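Side-chain contacts in terminase, large subunit (Bacillus phage spp1, PDB 2WBN), which cuts the viral genome to start and end packaging and drives its ATP-powered translocation into empty capsids, its nuclease domain being the part described here: residues A[55-60]-A[89-94]; A[64-69]-A[106-111]; A[80-85]-A[99-104]; A[93-98]-A[123-128]. All blocks are in the same frame, centred on the assembly; numbering follows the deposited sequence.

Contact 1 of 4, residues A[55-60]-A[89-94]; sequences LDFGYG and VSLKRT
Phe57 and Leu91 form the apolar side of this contact: CE2 of the Phe57 ring lies 3.9 Å from CD2 of Leu91, a methyl that approaches obliquely, the two side chains crossing at about a right angle. With CG of Phe57 beside its backbone N and anti to its carbonyl carbon (chi1 -71°), the ring swings back over Leu55, whose CG sits 4.2 Å above its plane, offset toward the rim. Ser117 and Ile118 of helix 115-124 also touch the Phe57 side chain, and this is the buried part of the contact. The other part is no less close but lies nearer solvent. There exposed Val89 puts CG1 3.6 Å and CG2 3.7 Å from the carbonyl O of Phe57, both methyls facing the same side of an oxygen they can only pack against. Beyond Val89 the helix begins: Ser90 is its N-cap, its OG accepting from Arg93 N at 3.0 Å, while Thr94 N and Thr94 OG1 reach Ser90 O from opposite faces of its plane. Asp56 OD1 closes an Asx turn by accepting from Gly58 N at 2.9 Å (162° at the hydrogen). Asp56 binds both catalytic manganese ions, and Asp111, another ligand, accepts from Phe57 N. Only van der Waals contacts join the segments, which implies that the polar bonds shaping the metal-binding turn and the helix start are made locally.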
loop_
_atom_site.group_PDB
_atom_site.type_symbol
_atom_site.label_atom_id
_atom_site.label_comp_id
_atom_site.label_asym_id
_atom_site.label_seq_id
_atom_site.Cartn_x
_atom_site.Cartn_y
_atom_site.Cartn_z
ATOM N N LEU A 55 -1.213 -1.395 5.786
ATOM C CA LEU A 55 -0.198 -2.221 6.426
ATOM C C LEU A 55 -0.512 -3.677 6.191
ATOM O O LEU A 55 -1.612 -4.133 6.491
ATOM C CB LEU A 55 -0.133 -1.924 7.926
ATOM C CG LEU A 55 0.803 -2.816 8.746
ATOM C CD1 LEU A 55 2.244 -2.699 8.291
ATOM C CD2 LEU A 55 0.676 -2.471 10.214
ATOM N N ASP A 56 0.455 -4.390 5.626
ATOM C CA ASP A 56 0.434 -5.814 5.552
ATOM C C ASP A 56 1.513 -6.348 6.495
ATOM O O ASP A 56 2.632 -5.862 6.473
ATOM C CB ASP A 56 0.682 -6.299 4.129
ATOM C CG ASP A 56 0.459 -7.799 3.999
ATOM O OD1 ASP A 56 1.320 -8.581 4.474
ATOM O OD2 ASP A 56 -0.604 -8.205 3.477
ATOM N N PHE A 57 1.168 -7.338 7.314
ATOM C CA PHE A 57 2.060 -7.805 8.378
ATOM C C PHE A 57 3.158 -8.766 7.949
ATOM O O PHE A 57 4.101 -9.015 8.714
ATOM C CB PHE A 57 1.247 -8.428 9.514
ATOM C CG PHE A 57 0.476 -7.423 10.315
ATOM C CD1 PHE A 57 -0.898 -7.340 10.205
ATOM C CD2 PHE A 57 1.139 -6.528 11.152
ATOM C CE1 PHE A 57 -1.619 -6.388 10.936
ATOM C CE2 PHE A 57 0.436 -5.578 11.880
ATOM C CZ PHE A 57 -0.947 -5.504 11.764
ATOM N N GLY A 58 3.052 -9.313 6.746
ATOM C CA GLY A 58 4.000 -10.334 6.330
ATOM C C GLY A 58 3.596 -11.658 6.954
ATOM O O GLY A 58 2.803 -11.706 7.885
ATOM N N TYR A 59 4.148 -12.718 6.425
ATOM C CA TYR A 59 3.814 -14.063 6.805
ATOM C C TYR A 59 4.828 -14.955 6.101
ATOM O O TYR A 59 5.088 -14.796 4.901
ATOM C CB TYR A 59 2.386 -14.404 6.379
ATOM C CG TYR A 59 1.971 -15.827 6.697
ATOM C CD1 TYR A 59 2.023 -16.309 7.988
ATOM C CD2 TYR A 59 1.533 -16.690 5.697
ATOM C CE1 TYR A 59 1.663 -17.618 8.277
ATOM C CE2 TYR A 59 1.158 -18.009 5.986
ATOM C CZ TYR A 59 1.219 -18.461 7.268
ATOM O OH TYR A 59 0.850 -19.769 7.552
ATOM N N GLY A 60 5.424 -15.877 6.852
ATOM C CA GLY A 60 6.503 -16.713 6.337
ATOM C C GLY A 60 7.637 -15.785 5.947
ATOM O O GLY A 60 7.980 -14.880 6.716
ATOM N N VAL A 89 10.287 -9.023 10.632
ATOM C CA VAL A 89 9.120 -8.254 11.048
ATOM C C VAL A 89 9.200 -7.877 12.541
ATOM O O VAL A 89 9.357 -8.748 13.421
ATOM C CB VAL A 89 7.833 -9.040 10.773
ATOM C CG1 VAL A 89 6.595 -8.263 11.262
ATOM C CG2 VAL A 89 7.729 -9.406 9.294
ATOM N N SER A 90 9.127 -6.578 12.806
ATOM C CA SER A 90 9.097 -6.061 14.165
ATOM C C SER A 90 7.984 -5.036 14.248
ATOM O O SER A 90 7.981 -4.033 13.512
ATOM C CB SER A 90 10.432 -5.422 14.547
ATOM O OG SER A 90 10.309 -4.734 15.788
ATOM N N LEU A 91 7.012 -5.315 15.109
ATOM C CA LEU A 91 5.979 -4.337 15.411
ATOM C C LEU A 91 6.577 -3.149 16.179
ATOM O O LEU A 91 6.164 -2.016 15.962
ATOM C CB LEU A 91 4.832 -4.990 16.192
ATOM C CG LEU A 91 4.090 -6.136 15.485
ATOM C CD1 LEU A 91 2.841 -6.545 16.276
ATOM C CD2 LEU A 91 3.709 -5.714 14.051
ATOM N N LYS A 92 7.543 -3.396 17.065
ATOM C CA LYS A 92 8.234 -2.289 17.744
ATOM C C LYS A 92 8.846 -1.317 16.718
ATOM O O LYS A 92 8.638 -0.105 16.798
ATOM C CB LYS A 92 9.320 -2.807 18.689
ATOM C CG LYS A 92 10.145 -1.680 19.356
ATOM C CD LYS A 92 10.788 -2.118 20.666
ATOM C CE LYS A 92 11.577 -0.979 21.341
ATOM N NZ LYS A 92 10.753 0.264 21.566
ATOM N N ARG A 93 9.580 -1.867 15.750
ATOM C CA ARG A 93 10.246 -1.062 14.694
ATOM C C ARG A 93 9.239 -0.329 13.823
ATOM O O ARG A 93 9.486 0.800 13.379
ATOM C CB ARG A 93 11.155 -1.937 13.808
ATOM C CG ARG A 93 11.828 -1.170 12.668
ATOM C CD ARG A 93 12.856 -1.964 11.850
ATOM N NE ARG A 93 13.516 -1.066 10.885
ATOM C CZ ARG A 93 13.566 -1.203 9.554
ATOM N NH1 ARG A 93 13.027 -2.251 8.936
ATOM N NH2 ARG A 93 14.187 -0.270 8.820
ATOM N N THR A 94 8.103 -0.964 13.576
ATOM C CA THR A 94 7.073 -0.374 12.747
ATOM C C THR A 94 6.436 0.822 13.461
ATOM O O THR A 94 6.316 1.908 12.881
ATOM C CB THR A 94 6.034 -1.423 12.391
ATOM O OG1 THR A 94 6.701 -2.528 11.758
ATOM C CG2 THR A 94 4.991 -0.868 11.465
#

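Contact 2 of 4, residues A[64-69]-A[106-111]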
loop_
_atom_site.group_PDB
_atom_site.type_symbol
_atom_site.label_atom_id
_atom_site.label_comp_id
_atom_site.label_asym_id
_atom_site.label_seq_id
_atom_site.Cartn_x
_atom_site.Cartn_y
_atom_site.Cartn_z
ATOM N N LEU A 64 6.711 -7.473 6.166
ATOM C CA LEU A 64 5.769 -6.449 6.576
ATOM C C LEU A 64 5.942 -5.290 5.584
ATOM O O LEU A 64 7.067 -4.974 5.185
ATOM C CB LEU A 64 6.058 -6.006 8.013
ATOM C CG LEU A 64 5.308 -4.763 8.542
ATOM C CD1 LEU A 64 5.120 -4.945 10.068
ATOM C CD2 LEU A 64 6.057 -3.459 8.244
ATOM N N ALA A 65 4.839 -4.697 5.153
ATOM C CA ALA A 65 4.866 -3.549 4.228
ATOM C C ALA A 65 3.870 -2.486 4.686
ATOM O O ALA A 65 2.648 -2.729 4.714
ATOM C CB ALA A 65 4.561 -4.002 2.817
ATOM N N PHE A 66 4.419 -1.353 5.135
ATOM C CA PHE A 66 3.652 -0.157 5.470
ATOM C C PHE A 66 3.718 0.825 4.297
ATOM O O PHE A 66 4.808 1.100 3.784
ATOM C CB PHE A 66 4.233 0.518 6.714
ATOM C CG PHE A 66 3.652 1.874 6.998
ATOM C CD1 PHE A 66 2.422 1.997 7.635
ATOM C CD2 PHE A 66 4.323 3.022 6.617
ATOM C CE1 PHE A 66 1.880 3.241 7.894
ATOM C CE2 PHE A 66 3.782 4.278 6.866
ATOM C CZ PHE A 66 2.559 4.387 7.498
ATOM N N VAL A 67 2.569 1.351 3.879
ATOM C CA VAL A 67 2.539 2.373 2.811
ATOM C C VAL A 67 1.736 3.592 3.269
ATOM O O VAL A 67 0.757 3.455 4.011
ATOM C CB VAL A 67 1.985 1.803 1.475
ATOM C CG1 VAL A 67 2.815 0.587 1.025
ATOM C CG2 VAL A 67 0.452 1.451 1.572
ATOM N N ARG A 68 2.176 4.776 2.824
ATOM C CA ARG A 68 1.468 6.031 3.009
ATOM C C ARG A 68 1.356 6.737 1.651
ATOM O O ARG A 68 2.366 6.940 0.979
ATOM C CB ARG A 68 2.213 6.909 4.002
ATOM C CG ARG A 68 1.639 8.316 4.230
ATOM C CD ARG A 68 2.622 9.136 5.086
ATOM N NE ARG A 68 2.171 10.507 5.390
ATOM C CZ ARG A 68 1.407 10.871 6.424
ATOM N NH1 ARG A 68 0.950 9.979 7.287
ATOM N NH2 ARG A 68 1.075 12.156 6.589
ATOM N N TRP A 69 0.124 7.078 1.280
ATOM C CA TRP A 69 -0.210 7.721 0.004
ATOM C C TRP A 69 -1.052 8.974 0.225
ATOM O O TRP A 69 -1.715 9.111 1.255
ATOM C CB TRP A 69 -1.083 6.786 -0.810
ATOM C CG TRP A 69 -0.485 5.524 -1.233
ATOM C CD1 TRP A 69 -0.401 4.359 -0.508
ATOM C CD2 TRP A 69 0.049 5.237 -2.520
ATOM N NE1 TRP A 69 0.204 3.383 -1.264
ATOM C CE2 TRP A 69 0.477 3.894 -2.508
ATOM C CE3 TRP A 69 0.248 5.994 -3.674
ATOM C CZ2 TRP A 69 1.082 3.299 -3.612
ATOM C CZ3 TRP A 69 0.845 5.404 -4.765
ATOM C CH2 TRP A 69 1.254 4.081 -4.738
ATOM N N ALA A 106 -2.713 9.914 11.196
ATOM C CA ALA A 106 -3.535 9.422 10.099
ATOM C C ALA A 106 -3.805 7.938 10.323
ATOM O O ALA A 106 -2.962 7.201 10.844
ATOM C CB ALA A 106 -2.847 9.651 8.756
ATOM N N ARG A 107 -4.993 7.510 9.926
ATOM C CA ARG A 107 -5.435 6.142 10.126
ATOM C C ARG A 107 -4.606 5.138 9.335
ATOM O O ARG A 107 -4.239 5.411 8.203
ATOM C CB ARG A 107 -6.886 6.016 9.686
ATOM C CG ARG A 107 -7.455 4.648 9.904
ATOM C CD ARG A 107 -8.948 4.685 9.895
ATOM N NE ARG A 107 -9.468 5.017 8.577
ATOM C CZ ARG A 107 -10.758 5.203 8.312
ATOM N NH1 ARG A 107 -11.669 5.089 9.274
ATOM N NH2 ARG A 107 -11.140 5.505 7.079
ATOM N N ILE A 108 -4.353 3.970 9.935
ATOM C CA ILE A 108 -3.724 2.833 9.241
ATOM C C ILE A 108 -4.741 1.693 9.130
ATOM O O ILE A 108 -5.298 1.237 10.154
ATOM C CB ILE A 108 -2.449 2.340 9.972
ATOM C CG1 ILE A 108 -1.429 3.478 10.103
ATOM C CG2 ILE A 108 -1.816 1.134 9.245
ATOM C CD1 ILE A 108 -0.278 3.187 11.059
ATOM N N ILE A 109 -5.031 1.280 7.898
ATOM C CA ILE A 109 -5.870 0.123 7.651
ATOM C C ILE A 109 -4.934 -1.054 7.473
ATOM O O ILE A 109 -4.037 -1.026 6.615
ATOM C CB ILE A 109 -6.816 0.296 6.437
ATOM C CG1 ILE A 109 -7.728 1.521 6.635
ATOM C CG2 ILE A 109 -7.705 -0.931 6.289
ATOM C CD1 ILE A 109 -8.754 1.769 5.501
ATOM N N ALA A 110 -5.125 -2.079 8.305
ATOM C CA ALA A 110 -4.199 -3.180 8.382
ATOM C C ALA A 110 -4.801 -4.521 8.022
ATOM O O ALA A 110 -5.947 -4.826 8.340
ATOM C CB ALA A 110 -3.572 -3.256 9.789
ATOM N N ASP A 111 -3.964 -5.316 7.363
ATOM C CA ASP A 111 -4.106 -6.757 7.170
ATOM C C ASP A 111 -4.841 -7.440 8.327
ATOM O O ASP A 111 -4.278 -7.631 9.398
ATOM C CB ASP A 111 -2.663 -7.286 6.983
ATOM C CG ASP A 111 -2.527 -8.807 6.995
ATOM O OD1 ASP A 111 -3.531 -9.548 6.863
ATOM O OD2 ASP A 111 -1.342 -9.256 7.132
#
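This is a second-neighbour contact on one face of the central sheet: strand 51-56 runs between strand 64-72 and strand 108-110, so the side chains of the outer two meet across it. The spacing supports this reading, since the closest CA atoms, those of Arg68 and Ile108, are 8.7 Å apart, too far for direct strand pairing. Phe66 and Ile108 bridge the gap. CE1 of the Phe66 ring lies 3.8 Å from CD1 of Ile108 and 4.0 Å from CG1 of Ile108. The ring presents its edge to CG1, which is in its plane, whereas CD1 comes in obliquely, and the two side chains cross at about a right angle. In Phe66 a chi1 of 170° carries CG away from the backbone N and sends the ring along the sheet face; Ile108 has CG1 beside its own N (chi1 -58°), which lifts the ethyl arm toward that ring. Gln53 of the intervening strand touches both. Farther along, the extended Arg68 chain brings NH1 to 4.1 Å from CB of Ala106, a looser and oblique approach. Just past the end of the strand holding Ile108, Asp111 carries a catalytic manganese-binding carboxylate, its OD1 bonded to Ser113 OG. Between Phe66 and Ile108 the chemistry is dispersion between hydrocarbon groups, implying apolar cohesion on the sheet face, while Arg68 adds a loose van der Waals contact.

Contact 3 of 4, residues A[80-85]-A[99-104]; sequences AIDELV and RKNKYE
Segment 80-85 of strand 77-86 carries a classic beta bulge, with Ile81 and Asp82 both facing Arg68 of the adjacent strand, and it meets segment 99-104 where a Schellman motif at Lys102, with positive phi (55°), ends the helix; the nearest CA atoms, of Asp82 and Asn101, are 9.8 Å apart. One short bond between side chains links the segments. CG of Tyr103 lies beside its backbone N (chi1 -64°), which sends the ring toward Asp82. Tyr103 OH donates to the anti lone pair of Asp82 OD2 at 2.6 Å. OD2 lies in the ring plane at the tyrosine edge, also 3.4 Å from Tyr103 CE2, yet the carboxylate and ring planes are 86° apart, so the acid stands upright. The other oxygen, Asp82 OD1, takes a bond from Glu83 N at 2.9 Å, met from above the carboxylate plane. One acid thereby grips both its own strand and the tyrosine, which fixes its rotation. The ring in turn is backed by Asn101, whose CB sits 3.3 Å above the plane, over the centre. Asn101 ND2 donates to Phe97 O in the last turn of the helix. Phe97 also touches Asp82 and Tyr103, and Tyr103 packs on Phe66 and Arg68 of strand 64-72, so the pair lies where the end of helix 91-100 meets the face of strands 64-72 and 77-86.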
loop_
_atom_site.group_PDB
_atom_site.type_symbol
_atom_site.label_atom_id
_atom_site.label_comp_id
_atom_site.label_asym_id
_atom_site.label_seq_id
_atom_site.Cartn_x
_atom_site.Cartn_y
_atom_site.Cartn_z
ATOM N N ALA A 80 2.541 8.245 -3.944
ATOM C CA ALA A 80 3.255 7.525 -2.883
ATOM C C ALA A 80 4.138 8.475 -2.096
ATOM O O ALA A 80 4.969 9.188 -2.669
ATOM C CB ALA A 80 4.071 6.356 -3.464
ATOM N N ILE A 81 3.947 8.495 -0.776
ATOM C CA ILE A 81 4.665 9.422 0.100
ATOM C C ILE A 81 5.802 8.711 0.817
ATOM O O ILE A 81 6.937 9.193 0.840
ATOM C CB ILE A 81 3.716 10.062 1.153
ATOM C CG1 ILE A 81 2.611 10.864 0.456
ATOM C CG2 ILE A 81 4.513 10.940 2.118
ATOM C CD1 ILE A 81 1.579 11.518 1.410
ATOM N N ASP A 82 5.494 7.560 1.410
ATOM C CA ASP A 82 6.485 6.839 2.162
ATOM C C ASP A 82 6.106 5.359 2.281
ATOM O O ASP A 82 5.015 4.950 1.896
ATOM C CB ASP A 82 6.638 7.492 3.533
ATOM C CG ASP A 82 8.043 7.377 4.103
ATOM O OD1 ASP A 82 8.878 6.625 3.557
ATOM O OD2 ASP A 82 8.312 8.050 5.122
ATOM N N GLU A 83 7.052 4.570 2.787
ATOM C CA GLU A 83 6.887 3.136 2.937
ATOM C C GLU A 83 7.873 2.609 3.988
ATOM O O GLU A 83 8.883 3.255 4.298
ATOM C CB GLU A 83 7.150 2.430 1.599
ATOM C CG GLU A 83 8.627 2.439 1.210
ATOM C CD GLU A 83 8.944 1.880 -0.161
ATOM O OE1 GLU A 83 8.025 1.686 -0.979
ATOM O OE2 GLU A 83 10.148 1.632 -0.426
ATOM N N LEU A 84 7.572 1.427 4.516
ATOM C CA LEU A 84 8.524 0.632 5.268
ATOM C C LEU A 84 8.287 -0.814 4.876
ATOM O O LEU A 84 7.185 -1.340 5.056
ATOM C CB LEU A 84 8.350 0.806 6.786
ATOM C CG LEU A 84 9.318 0.045 7.698
ATOM C CD1 LEU A 84 10.770 0.571 7.606
ATOM C CD2 LEU A 84 8.825 0.095 9.143
ATOM N N VAL A 85 9.321 -1.451 4.343
ATOM C CA VAL A 85 9.295 -2.866 3.988
ATOM C C VAL A 85 10.369 -3.583 4.802
ATOM O O VAL A 85 11.560 -3.252 4.718
ATOM C CB VAL A 85 9.495 -3.068 2.477
ATOM C CG1 VAL A 85 9.449 -4.573 2.113
ATOM C CG2 VAL A 85 8.421 -2.276 1.681
ATOM N N ARG A 99 5.620 6.586 14.585
ATOM C CA ARG A 99 5.756 7.685 15.548
ATOM C C ARG A 99 6.831 8.699 15.134
ATOM O O ARG A 99 6.561 9.900 15.090
ATOM C CB ARG A 99 6.029 7.154 16.966
ATOM C CG ARG A 99 4.778 6.697 17.718
ATOM C CD ARG A 99 5.051 6.565 19.219
ATOM N NE ARG A 99 6.110 5.591 19.451
ATOM C CZ ARG A 99 5.937 4.273 19.463
ATOM N NH1 ARG A 99 6.981 3.477 19.655
ATOM N NH2 ARG A 99 4.732 3.735 19.278
ATOM N N LYS A 100 8.032 8.215 14.806
ATOM C CA LYS A 100 9.158 9.084 14.413
ATOM C C LYS A 100 8.755 10.083 13.320
ATOM O O LYS A 100 9.105 11.259 13.391
ATOM C CB LYS A 100 10.352 8.251 13.940
ATOM C CG LYS A 100 11.711 8.929 14.042
ATOM C CD LYS A 100 12.692 8.387 12.974
ATOM C CE LYS A 100 14.163 8.621 13.350
ATOM N NZ LYS A 100 15.045 8.811 12.143
ATOM N N ASN A 101 7.998 9.617 12.333
ATOM C CA ASN A 101 7.571 10.462 11.222
ATOM C C ASN A 101 6.256 11.209 11.447
ATOM O O ASN A 101 5.759 11.855 10.542
ATOM C CB ASN A 101 7.466 9.600 9.962
ATOM C CG ASN A 101 8.819 9.196 9.433
ATOM O OD1 ASN A 101 9.505 10.000 8.811
ATOM N ND2 ASN A 101 9.218 7.963 9.687
ATOM N N LYS A 102 5.691 11.097 12.642
ATOM C CA LYS A 102 4.391 11.699 12.965
ATOM C C LYS A 102 3.295 11.251 11.981
ATOM O O LYS A 102 2.444 12.045 11.566
ATOM C CB LYS A 102 4.507 13.227 13.024
ATOM C CG LYS A 102 5.694 13.717 13.839
ATOM C CD LYS A 102 5.724 15.234 13.931
ATOM C CE LYS A 102 6.929 15.705 14.730
ATOM N NZ LYS A 102 7.039 17.201 14.778
ATOM N N TYR A 103 3.328 9.968 11.625
ATOM C CA TYR A 103 2.290 9.361 10.806
ATOM C C TYR A 103 1.190 8.750 11.678
ATOM O O TYR A 103 0.274 8.111 11.166
ATOM C CB TYR A 103 2.891 8.261 9.919
ATOM C CG TYR A 103 3.903 8.711 8.881
ATOM C CD1 TYR A 103 3.973 10.037 8.445
ATOM C CD2 TYR A 103 4.781 7.783 8.306
ATOM C CE1 TYR A 103 4.891 10.429 7.479
ATOM C CE2 TYR A 103 5.691 8.169 7.355
ATOM C CZ TYR A 103 5.744 9.486 6.943
ATOM O OH TYR A 103 6.669 9.847 5.993
ATOM N N GLU A 104 1.260 8.982 12.991
ATOM C CA GLU A 104 0.350 8.340 13.957
ATOM C C GLU A 104 -1.040 8.967 13.877
ATOM O O GLU A 104 -2.033 8.361 14.295
ATOM C CB GLU A 104 0.851 8.500 15.405
ATOM C CG GLU A 104 2.363 8.700 15.577
ATOM C CD GLU A 104 2.694 9.706 16.667
ATOM O OE1 GLU A 104 3.438 10.681 16.393
ATOM O OE2 GLU A 104 2.198 9.516 17.798
#

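Contact 4 of 4, residues A[93-98]-A[123-128]; sequences RTADFV and LEHGIN
Two torsions of Ile127 aim its side chain at the helix: chi1 of -53° sets CG1 beside the backbone N, and chi2 of -66° folds CD1 round toward Val98. In this shape the isoleucine serves two helix residues. Its CG1 lies 3.7 Å from CB of Ala95, and its CD1 reaches 3.8 Å from CG1 of Val98 while staying 3.9 Å from the same Ala95 methyl. Val98 turns CG1 away from its own N (chi1 164°), and the valine and isoleucine side chains run at a slant to each other. Next to Ile127, His125 has its CB 3.5 Å from Ala95 CB; the methyl therefore faces both side chains of the loop. The small size of Ala95 lets the backbones draw close, as the 6.2 Å between the CA atoms of Ala95 and His125 attests. The imidazole itself extends past this methyl, with CB of Glu124 4.0 Å above one ring face, over its centre, and Leu91 of the neighbouring helix turn also touching it. Gly126, with positive phi, turns the chain out of helix 115-124 and lets His125 and Ile127 both face helix 91-100. Behind that helix, Phe97 and Val98 rest on Phe66 of strand 64-72, so the layer continues to the sheet. Such apolar packing of a helix against the end of the next helix and the turn toward strand 130-132, both covering a mixed sheet, is consistent with the alpha/beta layering of the RNase H-like terminase nuclease fold.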
loop_
_atom_site.group_PDB
_atom_site.type_symbol
_atom_site.label_atom_id
_atom_site.label_comp_id
_atom_site.label_asym_id
_atom_site.label_seq_id
_atom_site.Cartn_x
_atom_site.Cartn_y
_atom_site.Cartn_z
ATOM N N ARG A 93 9.580 -1.867 15.750
ATOM C CA ARG A 93 10.246 -1.062 14.694
ATOM C C ARG A 93 9.239 -0.329 13.823
ATOM O O ARG A 93 9.486 0.800 13.379
ATOM C CB ARG A 93 11.155 -1.937 13.808
ATOM C CG ARG A 93 11.828 -1.170 12.668
ATOM C CD ARG A 93 12.856 -1.964 11.850
ATOM N NE ARG A 93 13.516 -1.066 10.885
ATOM C CZ ARG A 93 13.566 -1.203 9.554
ATOM N NH1 ARG A 93 13.027 -2.251 8.936
ATOM N NH2 ARG A 93 14.187 -0.270 8.820
ATOM N N THR A 94 8.103 -0.964 13.576
ATOM C CA THR A 94 7.073 -0.374 12.747
ATOM C C THR A 94 6.436 0.822 13.461
ATOM O O THR A 94 6.316 1.908 12.881
ATOM C CB THR A 94 6.034 -1.423 12.391
ATOM O OG1 THR A 94 6.701 -2.528 11.758
ATOM C CG2 THR A 94 4.991 -0.868 11.465
ATOM N N ALA A 95 6.065 0.635 14.725
ATOM C CA ALA A 95 5.489 1.729 15.516
ATOM C C ALA A 95 6.494 2.871 15.686
ATOM O O ALA A 95 6.139 4.030 15.521
ATOM C CB ALA A 95 5.003 1.216 16.895
ATOM N N ASP A 96 7.751 2.552 15.979
ATOM C CA ASP A 96 8.786 3.590 16.084
ATOM C C ASP A 96 8.886 4.437 14.802
ATOM O O ASP A 96 8.972 5.666 14.870
ATOM C CB ASP A 96 10.144 2.986 16.471
ATOM C CG ASP A 96 10.165 2.466 17.910
ATOM O OD1 ASP A 96 9.129 2.590 18.611
ATOM O OD2 ASP A 96 11.210 1.926 18.356
ATOM N N PHE A 97 8.841 3.784 13.647
ATOM C CA PHE A 97 8.896 4.470 12.356
ATOM C C PHE A 97 7.692 5.381 12.164
ATOM O O PHE A 97 7.830 6.541 11.743
ATOM C CB PHE A 97 8.979 3.456 11.197
ATOM C CG PHE A 97 8.907 4.088 9.847
ATOM C CD1 PHE A 97 10.038 4.675 9.282
ATOM C CD2 PHE A 97 7.717 4.118 9.140
ATOM C CE1 PHE A 97 9.979 5.269 8.027
ATOM C CE2 PHE A 97 7.650 4.720 7.885
ATOM C CZ PHE A 97 8.788 5.290 7.330
ATOM N N VAL A 98 6.513 4.865 12.503
ATOM C CA VAL A 98 5.268 5.614 12.377
ATOM C C VAL A 98 5.276 6.819 13.317
ATOM O O VAL A 98 5.009 7.952 12.895
ATOM C CB VAL A 98 4.038 4.679 12.604
ATOM C CG1 VAL A 98 2.772 5.481 12.877
ATOM C CG2 VAL A 98 3.852 3.787 11.384
ATOM N N LEU A 123 -2.361 -1.552 21.749
ATOM C CA LEU A 123 -2.328 -1.601 23.204
ATOM C C LEU A 123 -0.901 -1.649 23.738
ATOM O O LEU A 123 -0.654 -1.254 24.862
ATOM C CB LEU A 123 -3.137 -2.802 23.708
ATOM C CG LEU A 123 -4.563 -2.931 23.143
ATOM C CD1 LEU A 123 -5.237 -4.154 23.711
ATOM C CD2 LEU A 123 -5.404 -1.679 23.403
ATOM N N GLU A 124 0.047 -2.134 22.941
ATOM C CA GLU A 124 1.434 -2.238 23.403
ATOM C C GLU A 124 2.298 -1.097 22.896
ATOM O O GLU A 124 3.164 -0.623 23.616
ATOM C CB GLU A 124 2.068 -3.564 23.000
ATOM C CG GLU A 124 3.285 -3.911 23.854
ATOM C CD GLU A 124 4.170 -4.990 23.247
ATOM O OE1 GLU A 124 3.658 -5.840 22.476
ATOM O OE2 GLU A 124 5.387 -4.985 23.553
ATOM N N HIS A 125 2.058 -0.656 21.663
ATOM C CA HIS A 125 2.926 0.325 21.014
ATOM C C HIS A 125 2.271 1.689 20.786
ATOM O O HIS A 125 2.874 2.568 20.183
ATOM C CB HIS A 125 3.443 -0.256 19.693
ATOM C CG HIS A 125 4.115 -1.582 19.856
ATOM N ND1 HIS A 125 5.258 -1.743 20.605
ATOM C CD2 HIS A 125 3.785 -2.814 19.404
ATOM C CE1 HIS A 125 5.618 -3.013 20.590
ATOM N NE2 HIS A 125 4.742 -3.686 19.866
ATOM N N GLY A 126 1.035 1.858 21.243
ATOM C CA GLY A 126 0.360 3.161 21.201
ATOM C C GLY A 126 -0.015 3.703 19.829
ATOM O O GLY A 126 -0.181 4.920 19.668
ATOM N N ILE A 127 -0.159 2.822 18.839
ATOM C CA ILE A 127 -0.654 3.240 17.524
ATOM C C ILE A 127 -2.178 3.107 17.550
ATOM O O ILE A 127 -2.735 2.060 17.230
ATOM C CB ILE A 127 -0.025 2.418 16.374
ATOM C CG1 ILE A 127 1.505 2.437 16.483
ATOM C CG2 ILE A 127 -0.479 2.960 15.010
ATOM C CD1 ILE A 127 2.131 3.815 16.276
ATOM N N ASN A 128 -2.837 4.190 17.947
ATOM C CA ASN A 128 -4.257 4.166 18.261
ATOM C C ASN A 128 -5.152 4.093 17.041
ATOM O O ASN A 128 -6.185 3.413 17.072
ATOM C CB ASN A 128 -4.627 5.405 19.073
ATOM C CG ASN A 128 -3.929 5.448 20.417
ATOM O OD1 ASN A 128 -3.816 4.430 21.113
ATOM N ND2 ASN A 128 -3.461 6.635 20.801
#

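Overall arrangement
From the N terminus, strand 51-56 opens contact 1, whose loop closes at the start of helix 91-100 after strands 64-72 and 77-86. Contact 2 begins on the first of these two strands and closes later, at strand 108-110, so it crosses contact 1. Contact 3, from strand 77-86 to the end of helix 91-100, falls wholly within the span of contact 2 but crosses contact 1. Contact 4 starts on the same helix, sharing Arg93 and Thr94 with contact 1, and closes after helix 115-124, crossing contacts 2 and 3. Helix 91-100 thus joins contacts 1, 3 and 4, tying the sheet spanned by contact 2 to the following helix.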